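Side-chain contact in monosaccharide ABC transporter substrate-binding protein, CUT2 family (Bradyrhizobium sp., PDB 4YHS), which probably captures a sugar or related small solute in the periplasm and delivers it to an ABC transporter for uptake: residues K178-A181 with G182-E185. Residues are numbered along the deposited sequence; the frame is centred on the assembly and turned at random.
Sequences KHPA and GTPE
Thr183 turns back on Pro180 and holds its carbonyl with both backbone and side chain. The amide Thr183 N donates to Pro180 O at 3.1 Å, while the hydroxyl Thr183 OG1 donates to the same Pro180 O at 2.7 Å. The hydroxyl lies in the carbonyl plane, on a lone pair; the amide comes in tilted 28° from that plane. What brings the hydroxyl there is the first torsion of Thr183 (chi1 70°), which folds OG1 back over the main chain, flanked by N and C of its own residue. The same rotation swings the methyl alongside N, and Thr183 CG2 rests 3.7 Å from Pro180 CG. On its other side the hydroxyl accepts a bond from a water, 2.7 Å from Thr183 OG1. That water also donates to Pro184 O and sits at the edge of the His179 ring, in its plane, 3.0 Å from His179 ND1. The far nitrogen, NE2, is hydrogen-bonded to Tyr247 OH, so the imidazole is held at both nitrogens. Gly182 takes the third turn position with a positive phi (96°), which glycine adopts easily. Pro180 to Thr183 form a type II beta turn, its closing bond doubled by the threonine hydroxyl, in the surface loop that joins helix 164-178 to strand 186-191 of a parallel sheet in one lobe of this periplasmic binding protein fold.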
ATOM      1  N   LYS A 178     -14.476   7.026 -17.392  1.00 32.23           N
ATOM      2  CA  LYS A 178     -14.131   7.955 -18.471  1.00 27.46           C
ATOM      3  C   LYS A 178     -14.517   7.423 -19.853  1.00 26.96           C
ATOM      4  O   LYS A 178     -14.669   8.194 -20.805  1.00 28.20           O
ATOM      5  CB  LYS A 178     -12.623   8.270 -18.438  1.00 29.88           C
ATOM      6  CG  LYS A 178     -12.205   8.982 -17.164  1.00 29.85           C
ATOM      7  CD  LYS A 178     -10.690   8.961 -16.889  1.00 34.50           C
ATOM      8  CE  LYS A 178      -9.936   9.936 -17.758  1.00 49.91           C
ATOM      9  NZ  LYS A 178     -10.139  11.344 -17.316  1.00 54.67           N
ATOM     10  N   HIS A 179     -14.685   6.112 -19.963  1.00 23.15           N
ATOM     11  CA  HIS A 179     -14.951   5.481 -21.252  1.00 25.24           C
ATOM     12  C   HIS A 179     -16.040   4.410 -21.166  1.00 38.45           C
ATOM     13  O   HIS A 179     -15.794   3.223 -21.400  1.00 33.84           O
ATOM     14  CB  HIS A 179     -13.655   4.903 -21.801  1.00 21.63           C
ATOM     15  CG  HIS A 179     -12.581   5.936 -21.973  1.00 25.60           C
ATOM     16  ND1 HIS A 179     -12.565   6.813 -23.038  1.00 23.77           N
ATOM     17  CD2 HIS A 179     -11.506   6.242 -21.209  1.00 27.96           C
ATOM     18  CE1 HIS A 179     -11.517   7.614 -22.921  1.00 26.05           C
ATOM     19  NE2 HIS A 179     -10.862   7.291 -21.824  1.00 23.43           N
ATOM     20  N   PRO A 180     -17.266   4.845 -20.858  1.00 35.93           N
ATOM     21  CA  PRO A 180     -18.373   3.918 -20.634  1.00 37.27           C
ATOM     22  C   PRO A 180     -18.780   3.159 -21.883  1.00 24.92           C
ATOM     23  O   PRO A 180     -18.428   3.530 -23.016  1.00 28.15           O
ATOM     24  CB  PRO A 180     -19.513   4.836 -20.161  1.00 32.16           C
ATOM     25  CG  PRO A 180     -19.150   6.184 -20.633  1.00 40.84           C
ATOM     26  CD  PRO A 180     -17.664   6.247 -20.649  1.00 34.96           C
ATOM     27  N   ALA A 181     -19.543   2.098 -21.664  1.00 33.27           N
ATOM     28  CA  ALA A 181     -20.094   1.311 -22.750  1.00 39.95           C
ATOM     29  C   ALA A 181     -20.857   2.211 -23.712  1.00 44.77           C
ATOM     30  O   ALA A 181     -21.594   3.100 -23.287  1.00 51.05           O
ATOM     31  CB  ALA A 181     -20.988   0.228 -22.201  1.00 38.45           C
ATOM     32  N   GLY A 182     -20.643   1.996 -25.005  1.00 43.73           N
ATOM     33  CA  GLY A 182     -21.307   2.781 -26.027  1.00 35.87           C
ATOM     34  C   GLY A 182     -20.490   3.946 -26.551  1.00 39.72           C
ATOM     35  O   GLY A 182     -20.840   4.528 -27.584  1.00 42.95           O
ATOM     36  N   THR A 183     -19.425   4.313 -25.842  1.00 37.18           N
ATOM     37  CA  THR A 183     -18.523   5.349 -26.331  1.00 40.46           C
ATOM     38  C   THR A 183     -17.383   4.680 -27.109  1.00 38.75           C
ATOM     39  O   THR A 183     -17.237   3.455 -27.070  1.00 41.22           O
ATOM     40  CB  THR A 183     -17.982   6.220 -25.184  1.00 29.09           C
ATOM     41  OG1 THR A 183     -17.071   5.468 -24.372  1.00 29.53           O
ATOM     42  CG2 THR A 183     -19.141   6.730 -24.313  1.00 35.65           C
ATOM     43  N   PRO A 184     -16.586   5.477 -27.839  1.00 38.91           N
ATOM     44  CA  PRO A 184     -15.593   4.885 -28.747  1.00 32.18           C
ATOM     45  C   PRO A 184     -14.578   3.984 -28.044  1.00 25.69           C
ATOM     46  O   PRO A 184     -14.162   4.300 -26.943  1.00 28.52           O
ATOM     47  CB  PRO A 184     -14.886   6.108 -29.343  1.00 33.68           C
ATOM     48  CG  PRO A 184     -15.823   7.247 -29.144  1.00 40.58           C
ATOM     49  CD  PRO A 184     -16.536   6.950 -27.860  1.00 39.71           C
ATOM     50  N   GLU A 185     -14.180   2.891 -28.687  1.00 28.61           N
ATOM     51  CA  GLU A 185     -13.187   1.978 -28.110  1.00 25.27           C
ATOM     52  C   GLU A 185     -11.858   2.717 -27.919  1.00 27.15           C
ATOM     53  O   GLU A 185     -11.440   3.465 -28.804  1.00 30.79           O
ATOM     54  CB  GLU A 185     -12.994   0.738 -29.009  1.00 35.05           C
ATOM     55  CG  GLU A 185     -11.840  -0.186 -28.554  1.00 33.90           C
ATOM     56  CD  GLU A 185     -11.832  -1.550 -29.255  1.00 43.02           C
ATOM     57  OE1 GLU A 185     -12.747  -1.805 -30.053  1.00 36.29           O
ATOM     58  OE2 GLU A 185     -10.912  -2.374 -29.007  1.00 30.79           O
TER
HETATM   59  O   HOH W   1     -14.554   6.147 -25.140  1.00 30.21           O